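Local coordinates for peptidase M16 inactive domain family protein (Pseudomonas fluorescens, PDB 3GWB), which is a member of the M16 metallopeptidase family, carrying its inactive-type domain, and may have hydrolase activity, though this is not established, at residues L12-W17 against L26-R31; P34-R39 against L99-A104; V119-F124 against S218-K223; A200-L205 against A366-Q371. All coordinates share one frame; numbering follows the deposited sequence.

Contact 1: residues L12-W17 against L26-R31; sequences LNVQTW and LFVEAR
Q15 and F27 hold each other through two backbone bonds, as an antiparallel hydrogen-bonded pair. Q15 N reaches F27 O at 2.8 Å and almost straight (170°), and F27 N returns to Q15 O, which also takes a CA-H...O contact from L26 CA at 3.3 Å. Further along, a water extends the polar link: it donates to N13 O and accepts from both Q15 NE2 (2.9 Å) and E29 N. The amide of Q15 runs alongside F27, NE2 lying 3.5 Å from F27 CE2 with the two planes 59° apart, while OE1 accepts from R207. With a leucine in place of Q15, that water and the R207 guanidinium would each probably be left short of a partner. Apolar packing does the rest. W17 holds CG between its backbone N and carbonyl carbon (chi1 64°), which folds the indole back until CH2 meets F27 CB at 3.7 Å; helix 207-220 packs on both rings. V14 CG2 touches V28 CG2 at 4.0 Å, and helix 365-377 packs on these valines and on L26. Strands 15-18 and 24-29 thus form a beta hairpin, the first of them an outermost strand of the mixed sheet.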
loop_
_atom_site.group_PDB
_atom_site.type_symbol
_atom_site.label_atom_id
_atom_site.label_comp_id
_atom_site.label_asym_id
_atom_site.label_seq_id
_atom_site.Cartn_x
_atom_site.Cartn_y
_atom_site.Cartn_z
ATOM N N LEU A 12 -12.387 11.253 24.442
ATOM C CA LEU A 12 -12.729 11.693 25.829
ATOM C C LEU A 12 -12.589 13.214 25.941
ATOM O O LEU A 12 -11.542 13.784 25.639
ATOM C CB LEU A 12 -11.814 10.981 26.831
ATOM C CG LEU A 12 -12.180 10.996 28.317
ATOM C CD1 LEU A 12 -11.706 12.287 28.956
ATOM C CD2 LEU A 12 -13.684 10.799 28.478
ATOM N N ASN A 13 -13.657 13.865 26.382
ATOM C CA ASN A 13 -13.689 15.318 26.498
ATOM C C ASN A 13 -13.339 15.982 25.171
ATOM O O ASN A 13 -12.320 16.667 25.041
ATOM C CB ASN A 13 -12.748 15.834 27.593
ATOM C CG ASN A 13 -12.912 17.329 27.834
ATOM O OD1 ASN A 13 -14.033 17.845 27.846
ATOM N ND2 ASN A 13 -11.801 18.028 28.028
ATOM N N VAL A 14 -14.193 15.752 24.182
ATOM C CA VAL A 14 -14.025 16.339 22.867
ATOM C C VAL A 14 -14.401 17.811 22.982
ATOM O O VAL A 14 -15.473 18.158 23.500
ATOM C CB VAL A 14 -14.953 15.666 21.834
ATOM C CG1 VAL A 14 -14.751 16.299 20.466
ATOM C CG2 VAL A 14 -14.671 14.170 21.780
ATOM N N GLN A 15 -13.517 18.681 22.510
ATOM C CA GLN A 15 -13.786 20.108 22.569
ATOM C C GLN A 15 -14.060 20.608 21.163
ATOM O O GLN A 15 -13.484 20.111 20.192
ATOM C CB GLN A 15 -12.590 20.841 23.164
ATOM C CG GLN A 15 -12.228 20.372 24.551
ATOM C CD GLN A 15 -10.963 21.013 25.056
ATOM O OE1 GLN A 15 -10.896 22.228 25.224
ATOM N NE2 GLN A 15 -9.941 20.197 25.299
ATOM N N THR A 16 -14.933 21.597 21.040
ATOM C CA THR A 16 -15.255 22.097 19.719
ATOM C C THR A 16 -15.492 23.596 19.688
ATOM O O THR A 16 -15.874 24.206 20.691
ATOM C CB THR A 16 -16.500 21.378 19.162
ATOM O OG1 THR A 16 -16.692 21.739 17.786
ATOM C CG2 THR A 16 -17.733 21.767 19.957
ATOM N N TRP A 17 -15.258 24.180 18.518
ATOM C CA TRP A 17 -15.445 25.606 18.297
ATOM C C TRP A 17 -15.291 25.837 16.805
ATOM O O TRP A 17 -15.007 24.896 16.058
ATOM C CB TRP A 17 -14.411 26.423 19.093
ATOM C CG TRP A 17 -12.960 26.222 18.700
ATOM C CD1 TRP A 17 -12.251 26.934 17.769
ATOM C CD2 TRP A 17 -12.041 25.263 19.250
ATOM N NE1 TRP A 17 -10.951 26.483 17.713
ATOM C CE2 TRP A 17 -10.796 25.462 18.613
ATOM C CE3 TRP A 17 -12.149 24.263 20.226
ATOM C CZ2 TRP A 17 -9.668 24.687 18.914
ATOM C CZ3 TRP A 17 -11.025 23.494 20.524
ATOM C CH2 TRP A 17 -9.804 23.714 19.874
ATOM N N LEU A 26 -12.559 20.387 15.996
ATOM C CA LEU A 26 -12.784 19.405 17.061
ATOM C C LEU A 26 -11.412 19.032 17.603
ATOM O O LEU A 26 -10.478 18.770 16.833
ATOM C CB LEU A 26 -13.508 18.164 16.546
ATOM C CG LEU A 26 -14.997 18.362 16.250
ATOM C CD1 LEU A 26 -15.178 19.087 14.913
ATOM C CD2 LEU A 26 -15.674 17.005 16.220
ATOM N N PHE A 27 -11.287 18.990 18.920
ATOM C CA PHE A 27 -10.001 18.721 19.545
ATOM C C PHE A 27 -10.060 17.836 20.778
ATOM O O PHE A 27 -10.971 17.955 21.604
ATOM C CB PHE A 27 -9.364 20.064 19.913
ATOM C CG PHE A 27 -8.204 19.958 20.860
ATOM C CD1 PHE A 27 -7.009 19.361 20.462
ATOM C CD2 PHE A 27 -8.300 20.482 22.146
ATOM C CE1 PHE A 27 -5.929 19.284 21.343
ATOM C CE2 PHE A 27 -7.227 20.409 23.029
ATOM C CZ PHE A 27 -6.041 19.816 22.625
ATOM N N VAL A 28 -9.080 16.942 20.886
ATOM C CA VAL A 28 -8.956 16.056 22.041
ATOM C C VAL A 28 -7.512 16.162 22.528
ATOM O O VAL A 28 -6.569 15.894 21.770
ATOM C CB VAL A 28 -9.249 14.579 21.677
ATOM C CG1 VAL A 28 -8.902 13.673 22.854
ATOM C CG2 VAL A 28 -10.713 14.412 21.300
ATOM N N GLU A 29 -7.332 16.571 23.778
ATOM C CA GLU A 29 -5.990 16.679 24.331
ATOM C C GLU A 29 -5.554 15.271 24.742
ATOM O O GLU A 29 -6.318 14.539 25.369
ATOM C CB GLU A 29 -5.977 17.611 25.547
ATOM C CG GLU A 29 -4.572 17.982 26.019
ATOM C CD GLU A 29 -4.566 18.903 27.230
ATOM O OE1 GLU A 29 -5.317 19.898 27.223
ATOM O OE2 GLU A 29 -3.797 18.644 28.184
ATOM N N ALA A 30 -4.339 14.893 24.359
ATOM C CA ALA A 30 -3.771 13.580 24.675
ATOM C C ALA A 30 -2.286 13.831 24.869
ATOM O O ALA A 30 -1.558 14.035 23.905
ATOM C CB ALA A 30 -3.997 12.627 23.526
ATOM N N ARG A 31 -1.841 13.807 26.118
ATOM C CA ARG A 31 -0.458 14.108 26.440
ATOM C C ARG A 31 0.513 12.941 26.561
ATOM O O ARG A 31 1.682 13.159 26.868
ATOM C CB ARG A 31 -0.423 14.903 27.741
ATOM C CG ARG A 31 -1.262 16.166 27.732
ATOM C CD ARG A 31 -0.599 17.245 26.902
ATOM N NE ARG A 31 -1.180 18.554 27.167
ATOM C CZ ARG A 31 -0.581 19.701 26.876
ATOM N NH1 ARG A 31 0.620 19.695 26.312
ATOM N NH2 ARG A 31 -1.181 20.848 27.154
HETATM O O HOH W 1 -9.667 17.346 25.401
#

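Contact 2: residues P34-R39 against L99-A104; sequences PMFDLR and LRSLSA
F36 and S101 exchange backbone hydrogen bonds, F36 N to S101 O at 3.0 Å and S101 N to F36 O at 3.1 Å, and L38 and L99 do the same, L38 N reaching L99 O at 2.9 Å. These pairs zip strand 35-42 to strand 95-102 as antiparallel neighbours within the mixed sheet. Where the pairing ends, S103 N donates to P34 O at 3.0 Å from well above the carbonyl plane, and a water also donates to that oxygen while accepting from A104 N, the N-cap position of helix 105-120. S103 OG bonds D204. On one face D37 OD2 lies against the aliphatic part of R100, 3.4 Å from CG; the opposite charges are near but not in contact. On the other face F36 carries CG between its backbone N and carbonyl carbon (chi1 72°), which swings the ring across to the partner strand: CE2 comes 3.8 Å from L102 O, and S103 CA sits at the ring edge. Replacing F36 by an alanine would probably open a gap between S101, S103, L201 and R108, which all touch the ring. Near the second subunit, whose P34 and L102 pack against this end, the selenomethionine M35 bends at its last torsion and lays CE 3.8 Å from CD2 of L102 of its own chain.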
loop_
_atom_site.group_PDB
_atom_site.type_symbol
_atom_site.label_atom_id
_atom_site.label_comp_id
_atom_site.label_asym_id
_atom_site.label_seq_id
_atom_site.Cartn_x
_atom_site.Cartn_y
_atom_site.Cartn_z
ATOM N N PRO A 34 4.667 12.816 22.677
ATOM C CA PRO A 34 5.077 14.154 22.236
ATOM C C PRO A 34 4.814 14.390 20.749
ATOM O O PRO A 34 5.717 14.729 19.981
ATOM C CB PRO A 34 6.561 14.174 22.577
ATOM C CG PRO A 34 6.971 12.765 22.234
ATOM C CD PRO A 34 5.846 11.942 22.855
HETATM N N MSE A 35 3.568 14.213 20.344
HETATM C CA MSE A 35 3.198 14.394 18.949
HETATM C C MSE A 35 1.710 14.644 18.834
HETATM O O MSE A 35 0.984 14.566 19.819
HETATM C CB MSE A 35 3.590 13.157 18.133
HETATM C CG MSE A 35 3.275 11.822 18.794
HETATM SE SE MSE A 35 4.022 10.389 17.921
HETATM C CE MSE A 35 5.551 11.134 17.287
ATOM N N PHE A 36 1.250 14.949 17.630
ATOM C CA PHE A 36 -0.169 15.192 17.441
ATOM C C PHE A 36 -0.556 14.936 15.998
ATOM O O PHE A 36 0.306 14.880 15.108
ATOM C CB PHE A 36 -0.530 16.630 17.844
ATOM C CG PHE A 36 -0.036 17.673 16.882
ATOM C CD1 PHE A 36 -0.815 18.063 15.798
ATOM C CD2 PHE A 36 1.214 18.252 17.050
ATOM C CE1 PHE A 36 -0.351 19.014 14.889
ATOM C CE2 PHE A 36 1.693 19.205 16.146
ATOM C CZ PHE A 36 0.905 19.588 15.065
ATOM N N ASP A 37 -1.856 14.768 15.785
ATOM C CA ASP A 37 -2.402 14.521 14.464
ATOM C C ASP A 37 -3.381 15.626 14.111
ATOM O O ASP A 37 -4.265 15.954 14.904
ATOM C CB ASP A 37 -3.136 13.184 14.426
ATOM C CG ASP A 37 -2.195 12.001 14.506
ATOM O OD1 ASP A 37 -2.668 10.853 14.389
ATOM O OD2 ASP A 37 -0.982 12.220 14.685
ATOM N N LEU A 38 -3.191 16.203 12.928
ATOM C CA LEU A 38 -4.063 17.248 12.406
ATOM C C LEU A 38 -4.700 16.663 11.152
ATOM O O LEU A 38 -4.004 16.163 10.267
ATOM C CB LEU A 38 -3.255 18.500 12.051
ATOM C CG LEU A 38 -3.960 19.621 11.279
ATOM C CD1 LEU A 38 -5.138 20.147 12.083
ATOM C CD2 LEU A 38 -2.962 20.747 10.994
ATOM N N ARG A 39 -6.021 16.719 11.073
ATOM C CA ARG A 39 -6.720 16.176 9.923
ATOM C C ARG A 39 -7.740 17.191 9.429
ATOM O O ARG A 39 -8.495 17.763 10.216
ATOM C CB ARG A 39 -7.405 14.863 10.320
ATOM C CG ARG A 39 -8.009 14.050 9.180
ATOM C CD ARG A 39 -8.597 12.756 9.739
ATOM N NE ARG A 39 -9.265 11.925 8.735
ATOM C CZ ARG A 39 -8.636 11.164 7.845
ATOM N NH1 ARG A 39 -7.310 11.117 7.820
ATOM N NH2 ARG A 39 -9.340 10.437 6.984
ATOM N N LEU A 99 -1.677 15.713 8.655
ATOM C CA LEU A 99 -0.306 15.921 9.094
ATOM C C LEU A 99 -0.083 15.315 10.472
ATOM O O LEU A 99 -0.843 15.577 11.403
ATOM C CB LEU A 99 0.003 17.416 9.177
ATOM C CG LEU A 99 1.392 17.785 9.705
ATOM C CD1 LEU A 99 2.404 17.640 8.583
ATOM C CD2 LEU A 99 1.393 19.216 10.211
ATOM N N ARG A 100 0.940 14.481 10.595
ATOM C CA ARG A 100 1.288 13.922 11.890
ATOM C C ARG A 100 2.619 14.615 12.140
ATOM O O ARG A 100 3.477 14.640 11.261
ATOM C CB ARG A 100 1.460 12.403 11.831
ATOM C CG ARG A 100 1.969 11.821 13.144
ATOM C CD ARG A 100 1.599 10.343 13.355
ATOM N NE ARG A 100 2.102 9.451 12.309
ATOM C CZ ARG A 100 1.493 9.235 11.144
ATOM N NH1 ARG A 100 0.347 9.847 10.864
ATOM N NH2 ARG A 100 2.027 8.402 10.257
ATOM N N SER A 101 2.789 15.191 13.324
ATOM C CA SER A 101 4.011 15.927 13.617
ATOM C C SER A 101 4.424 15.866 15.080
ATOM O O SER A 101 3.590 15.663 15.965
ATOM C CB SER A 101 3.810 17.393 13.198
ATOM O OG SER A 101 4.816 18.256 13.700
ATOM N N LEU A 102 5.722 16.020 15.327
ATOM C CA LEU A 102 6.221 16.050 16.687
ATOM C C LEU A 102 5.581 17.317 17.250
ATOM O O LEU A 102 5.345 18.272 16.504
ATOM C CB LEU A 102 7.745 16.176 16.695
ATOM C CG LEU A 102 8.506 14.911 16.282
ATOM C CD1 LEU A 102 9.987 15.216 16.137
ATOM C CD2 LEU A 102 8.289 13.828 17.331
ATOM N N SER A 103 5.303 17.328 18.551
ATOM C CA SER A 103 4.654 18.473 19.184
ATOM C C SER A 103 5.587 19.625 19.555
ATOM O O SER A 103 5.127 20.752 19.746
ATOM C CB SER A 103 3.877 18.014 20.425
ATOM O OG SER A 103 4.735 17.440 21.395
ATOM N N ALA A 104 6.884 19.350 19.662
ATOM C CA ALA A 104 7.852 20.392 20.003
ATOM C C ALA A 104 7.703 21.597 19.069
ATOM O O ALA A 104 7.681 21.447 17.845
ATOM C CB ALA A 104 9.261 19.841 19.914
HETATM O O HOH W 2 7.900 16.604 20.230
#

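Contact 3: residues V119-F124 against S218-K223; sequences VGKPTF and SAALPK
V119 lies beside L221, the two side chains pointing the same way, and its CG1 touches L221 CD2 at 3.8 Å. The same methyl of L221 also comes 4.1 Å from G120 CA. F42 of strand 35-42 packs on both V119 and L221, so this small apolar patch faces the sheet beneath the helix ends. G120 is the point of closest backbone approach, its CA 4.1 Å from that of L221. A side chain on G120 would point at the other segment and collide with A220 O; in its absence, G120 CA makes a CA-H...O contact to that oxygen at 3.4 Å. P222 adds its ring, with CD 4.0 Å from G120 O, and H188 of helix 181-191 packs against P222 while bonding V119 O. The polar side gathers on A220 O. K121 runs extended until its last torsion (chi4 59°), where the chain bends and brings NZ to A220 O in a weak hydrogen bond of 3.3 Å. A water donates to A220 O at 3.0 Å and to G120 O at 2.8 Å, tying the two carbonyls together. Both oxygens lie where helices 105-120 and 207-220 run out and carbonyls lack helical partners. The water and the lysine supply the missing donors, and the positive charge of K121 probably offsets part of the negative charge at the end of helix 207-220.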
loop_
_atom_site.group_PDB
_atom_site.type_symbol
_atom_site.label_atom_id
_atom_site.label_comp_id
_atom_site.label_asym_id
_atom_site.label_seq_id
_atom_site.Cartn_x
_atom_site.Cartn_y
_atom_site.Cartn_z
ATOM N N VAL A 119 -1.803 22.877 1.487
ATOM C CA VAL A 119 -3.241 22.739 1.333
ATOM C C VAL A 119 -3.949 24.025 0.916
ATOM O O VAL A 119 -4.916 23.975 0.166
ATOM C CB VAL A 119 -3.880 22.195 2.632
ATOM C CG1 VAL A 119 -5.363 21.916 2.422
ATOM C CG2 VAL A 119 -3.153 20.924 3.066
ATOM N N GLY A 120 -3.459 25.175 1.368
ATOM C CA GLY A 120 -4.116 26.427 1.017
ATOM C C GLY A 120 -3.624 27.181 -0.211
ATOM O O GLY A 120 -4.386 27.934 -0.826
ATOM N N LYS A 121 -2.358 27.008 -0.578
ATOM C CA LYS A 121 -1.823 27.714 -1.739
ATOM C C LYS A 121 -1.026 26.827 -2.691
ATOM O O LYS A 121 0.130 27.108 -2.999
ATOM C CB LYS A 121 -0.955 28.884 -1.277
ATOM C CG LYS A 121 -1.701 29.903 -0.411
ATOM C CD LYS A 121 -0.769 31.002 0.080
ATOM C CE LYS A 121 -1.507 32.041 0.927
ATOM N NZ LYS A 121 -2.169 31.448 2.130
ATOM N N PRO A 122 -1.628 25.731 -3.161
ATOM C CA PRO A 122 -0.900 24.856 -4.085
ATOM C C PRO A 122 -0.692 25.579 -5.424
ATOM O O PRO A 122 -1.520 26.407 -5.821
ATOM C CB PRO A 122 -1.830 23.655 -4.212
ATOM C CG PRO A 122 -3.190 24.290 -4.087
ATOM C CD PRO A 122 -2.996 25.236 -2.927
ATOM N N THR A 123 0.407 25.273 -6.111
ATOM C CA THR A 123 0.706 25.912 -7.395
ATOM C C THR A 123 0.363 25.072 -8.627
ATOM O O THR A 123 0.418 25.574 -9.753
ATOM C CB THR A 123 2.190 26.297 -7.491
ATOM O OG1 THR A 123 2.996 25.136 -7.248
ATOM C CG2 THR A 123 2.523 27.379 -6.477
ATOM N N PHE A 124 0.017 23.806 -8.412
ATOM C CA PHE A 124 -0.334 22.892 -9.497
ATOM C C PHE A 124 0.657 22.982 -10.658
ATOM O O PHE A 124 0.330 23.507 -11.726
ATOM C CB PHE A 124 -1.747 23.196 -10.012
ATOM C CG PHE A 124 -2.801 23.191 -8.938
ATOM C CD1 PHE A 124 -3.185 22.002 -8.324
ATOM C CD2 PHE A 124 -3.409 24.379 -8.541
ATOM C CE1 PHE A 124 -4.158 21.998 -7.321
ATOM C CE2 PHE A 124 -4.381 24.386 -7.541
ATOM C CZ PHE A 124 -4.758 23.193 -6.932
ATOM N N SER A 218 -6.895 27.491 9.108
ATOM C CA SER A 218 -8.111 28.070 8.561
ATOM C C SER A 218 -7.824 29.341 7.764
ATOM O O SER A 218 -8.381 29.529 6.690
ATOM C CB SER A 218 -9.098 28.373 9.692
ATOM O OG SER A 218 -10.317 28.872 9.177
ATOM N N ALA A 219 -6.938 30.195 8.273
ATOM C CA ALA A 219 -6.615 31.457 7.592
ATOM C C ALA A 219 -5.840 31.302 6.285
ATOM O O ALA A 219 -5.902 32.182 5.418
ATOM C CB ALA A 219 -5.837 32.380 8.532
ATOM N N ALA A 220 -5.115 30.193 6.160
ATOM C CA ALA A 220 -4.305 29.906 4.978
ATOM C C ALA A 220 -5.125 29.339 3.820
ATOM O O ALA A 220 -4.680 29.361 2.678
ATOM C CB ALA A 220 -3.175 28.928 5.341
ATOM N N LEU A 221 -6.321 28.840 4.118
ATOM C CA LEU A 221 -7.193 28.268 3.090
ATOM C C LEU A 221 -7.912 29.356 2.312
ATOM O O LEU A 221 -8.010 30.493 2.764
ATOM C CB LEU A 221 -8.255 27.356 3.726
ATOM C CG LEU A 221 -7.787 26.084 4.445
ATOM C CD1 LEU A 221 -8.967 25.375 5.115
ATOM C CD2 LEU A 221 -7.122 25.175 3.443
ATOM N N PRO A 222 -8.410 29.026 1.115
ATOM C CA PRO A 222 -9.126 30.049 0.350
ATOM C C PRO A 222 -10.375 30.389 1.174
ATOM O O PRO A 222 -10.888 29.532 1.902
ATOM C CB PRO A 222 -9.484 29.322 -0.947
ATOM C CG PRO A 222 -8.399 28.271 -1.073
ATOM C CD PRO A 222 -8.239 27.786 0.334
ATOM N N LYS A 223 -10.853 31.627 1.080
ATOM C CA LYS A 223 -12.046 32.038 1.816
ATOM C C LYS A 223 -13.278 31.657 1.012
ATOM O O LYS A 223 -13.296 31.812 -0.210
ATOM C CB LYS A 223 -12.050 33.551 2.043
ATOM C CG LYS A 223 -11.448 34.003 3.366
ATOM C CD LYS A 223 -9.974 33.761 3.441
ATOM C CE LYS A 223 -9.446 34.188 4.804
ATOM N NZ LYS A 223 -8.021 33.824 4.957
HETATM O O HOH W 3 -5.567 30.350 -0.060
#

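Contact 4: residues A200-L205 against A366-Q371; sequences ALVGDL and ADIVGQ
V202 and V369 mark the closest backbone approach, with CA atoms 5.7 Å apart, where strand 200-203 passes beneath helix 366-371. The two run nearly antiparallel, at 159° between their N-to-C directions, and their axes come within 7.6 Å, a short gap that small side chains permit. A200 and V202, two residues apart, point toward the helix, whereas L201 between them points away and packs on F27, F36 and helix 207-220. V202 and V369 share most of the contact. V202 CG2 rests on the helix turn itself, 3.6 Å from V369 N, and meets V369 CB and I368 CG2, each at 3.8 Å. The side chains of V202 and I368 cross at about a right angle; the far end of I368 leads away from the strand. V369 completes the fit: its CG1 stands between the backbone N and the carbonyl carbon (chi1 82°), which leaves CG2 to come down on A200, 3.8 Å from A200 CB and 3.6 Å from A200 O. The side chains that meet are all aliphatic, and apart from the partly exposed I368 they are buried. L372, one turn on from I368, packs on A200 and V202 as well. With helix 207-220 on the opposite face, the strand is sandwiched between helical layers: a helix packed on a face of a mixed sheet, in a helix-sheet-helix layering, with 365-377 supplied from far along the chain.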
loop_
_atom_site.group_PDB
_atom_site.type_symbol
_atom_site.label_atom_id
_atom_site.label_comp_id
_atom_site.label_asym_id
_atom_site.label_seq_id
_atom_site.Cartn_x
_atom_site.Cartn_y
_atom_site.Cartn_z
ATOM N N ALA A 200 -9.788 18.686 12.547
ATOM C CA ALA A 200 -9.713 17.774 13.683
ATOM C C ALA A 200 -8.280 17.705 14.189
ATOM O O ALA A 200 -7.350 17.551 13.406
ATOM C CB ALA A 200 -10.197 16.384 13.263
ATOM N N LEU A 201 -8.111 17.817 15.500
ATOM C CA LEU A 201 -6.788 17.807 16.126
ATOM C C LEU A 201 -6.736 16.908 17.345
ATOM O O LEU A 201 -7.602 16.983 18.208
ATOM C CB LEU A 201 -6.415 19.225 16.577
ATOM C CG LEU A 201 -5.683 20.192 15.654
ATOM C CD1 LEU A 201 -5.681 21.586 16.287
ATOM C CD2 LEU A 201 -4.246 19.695 15.433
ATOM N N VAL A 202 -5.704 16.071 17.431
ATOM C CA VAL A 202 -5.542 15.191 18.576
ATOM C C VAL A 202 -4.073 15.045 18.953
ATOM O O VAL A 202 -3.232 14.717 18.103
ATOM C CB VAL A 202 -6.092 13.776 18.301
ATOM C CG1 VAL A 202 -5.923 12.927 19.536
ATOM C CG2 VAL A 202 -7.559 13.833 17.891
ATOM N N GLY A 203 -3.751 15.277 20.222
ATOM C CA GLY A 203 -2.368 15.117 20.629
ATOM C C GLY A 203 -1.857 15.931 21.792
ATOM O O GLY A 203 -2.617 16.466 22.599
ATOM N N ASP A 204 -0.536 16.022 21.859
ATOM C CA ASP A 204 0.163 16.732 22.917
ATOM C C ASP A 204 0.095 18.243 22.727
ATOM O O ASP A 204 1.099 18.898 22.448
ATOM C CB ASP A 204 1.619 16.248 22.954
ATOM C CG ASP A 204 2.415 16.874 24.074
ATOM O OD1 ASP A 204 1.821 17.140 25.143
ATOM O OD2 ASP A 204 3.635 17.082 23.888
ATOM N N LEU A 205 -1.101 18.796 22.896
ATOM C CA LEU A 205 -1.311 20.230 22.729
ATOM C C LEU A 205 -2.292 20.721 23.780
ATOM O O LEU A 205 -3.143 19.963 24.240
ATOM C CB LEU A 205 -1.915 20.518 21.352
ATOM C CG LEU A 205 -1.205 20.101 20.058
ATOM C CD1 LEU A 205 -2.200 20.157 18.886
ATOM C CD2 LEU A 205 -0.018 21.017 19.816
ATOM N N ALA A 366 -4.286 8.849 15.926
ATOM C CA ALA A 366 -4.757 8.653 14.551
ATOM C C ALA A 366 -6.182 8.110 14.490
ATOM O O ALA A 366 -6.984 8.534 13.654
ATOM C CB ALA A 366 -3.819 7.706 13.796
ATOM N N ASP A 367 -6.494 7.157 15.366
ATOM C CA ASP A 367 -7.832 6.586 15.375
ATOM C C ASP A 367 -8.841 7.628 15.844
ATOM O O ASP A 367 -9.907 7.776 15.258
ATOM C CB ASP A 367 -7.897 5.356 16.281
ATOM C CG ASP A 367 -7.232 4.137 15.659
ATOM O OD1 ASP A 367 -7.552 3.816 14.491
ATOM O OD2 ASP A 367 -6.401 3.497 16.342
ATOM N N ILE A 368 -8.493 8.352 16.900
ATOM C CA ILE A 368 -9.382 9.382 17.439
ATOM C C ILE A 368 -9.607 10.494 16.419
ATOM O O ILE A 368 -10.745 10.861 16.133
ATOM C CB ILE A 368 -8.809 9.992 18.742
ATOM C CG1 ILE A 368 -8.631 8.897 19.796
ATOM C CG2 ILE A 368 -9.745 11.071 19.280
ATOM C CD1 ILE A 368 -9.923 8.189 20.170
ATOM N N VAL A 369 -8.524 11.021 15.853
ATOM C CA VAL A 369 -8.643 12.101 14.879
ATOM C C VAL A 369 -9.535 11.684 13.698
ATOM O O VAL A 369 -10.265 12.507 13.138
ATOM C CB VAL A 369 -7.243 12.553 14.376
ATOM C CG1 VAL A 369 -6.737 11.618 13.262
ATOM C CG2 VAL A 369 -7.320 14.002 13.901
ATOM N N GLY A 370 -9.486 10.405 13.331
ATOM C CA GLY A 370 -10.328 9.924 12.243
ATOM C C GLY A 370 -11.808 10.035 12.592
ATOM O O GLY A 370 -12.626 10.462 11.774
ATOM N N GLN A 371 -12.157 9.651 13.815
ATOM C CA GLN A 371 -13.540 9.710 14.278
ATOM C C GLN A 371 -14.012 11.147 14.441
ATOM O O GLN A 371 -15.157 11.468 14.114
ATOM C CB GLN A 371 -13.692 8.968 15.608
ATOM C CG GLN A 371 -13.369 7.482 15.531
ATOM C CD GLN A 371 -14.257 6.742 14.548
ATOM O OE1 GLN A 371 -15.486 6.790 14.644
ATOM N NE2 GLN A 371 -13.640 6.046 13.597
#

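Contacts 1, 2 and 4 all belong to one mixed sheet: strand 197-203 of contact 4 lies between strand 24-29 of contact 1 and strand 35-42 of contact 2, joined by backbone bonds such as L26 O to L201 N and V202 O to D37 N. Contacts 1 and 2 are strand pairs held by main-chain hydrogen bonds; the first, at the sheet's outer strand, is partly buried, the second more deeply so. Contact 4 is buried, with aliphatic side chains only and no polar bond between its segments, as befits a helix on a sheet face. Contact 3 stands apart, about 20 Å or more from the other centres, and joins helix ends through water, a lysine and a small apolar patch.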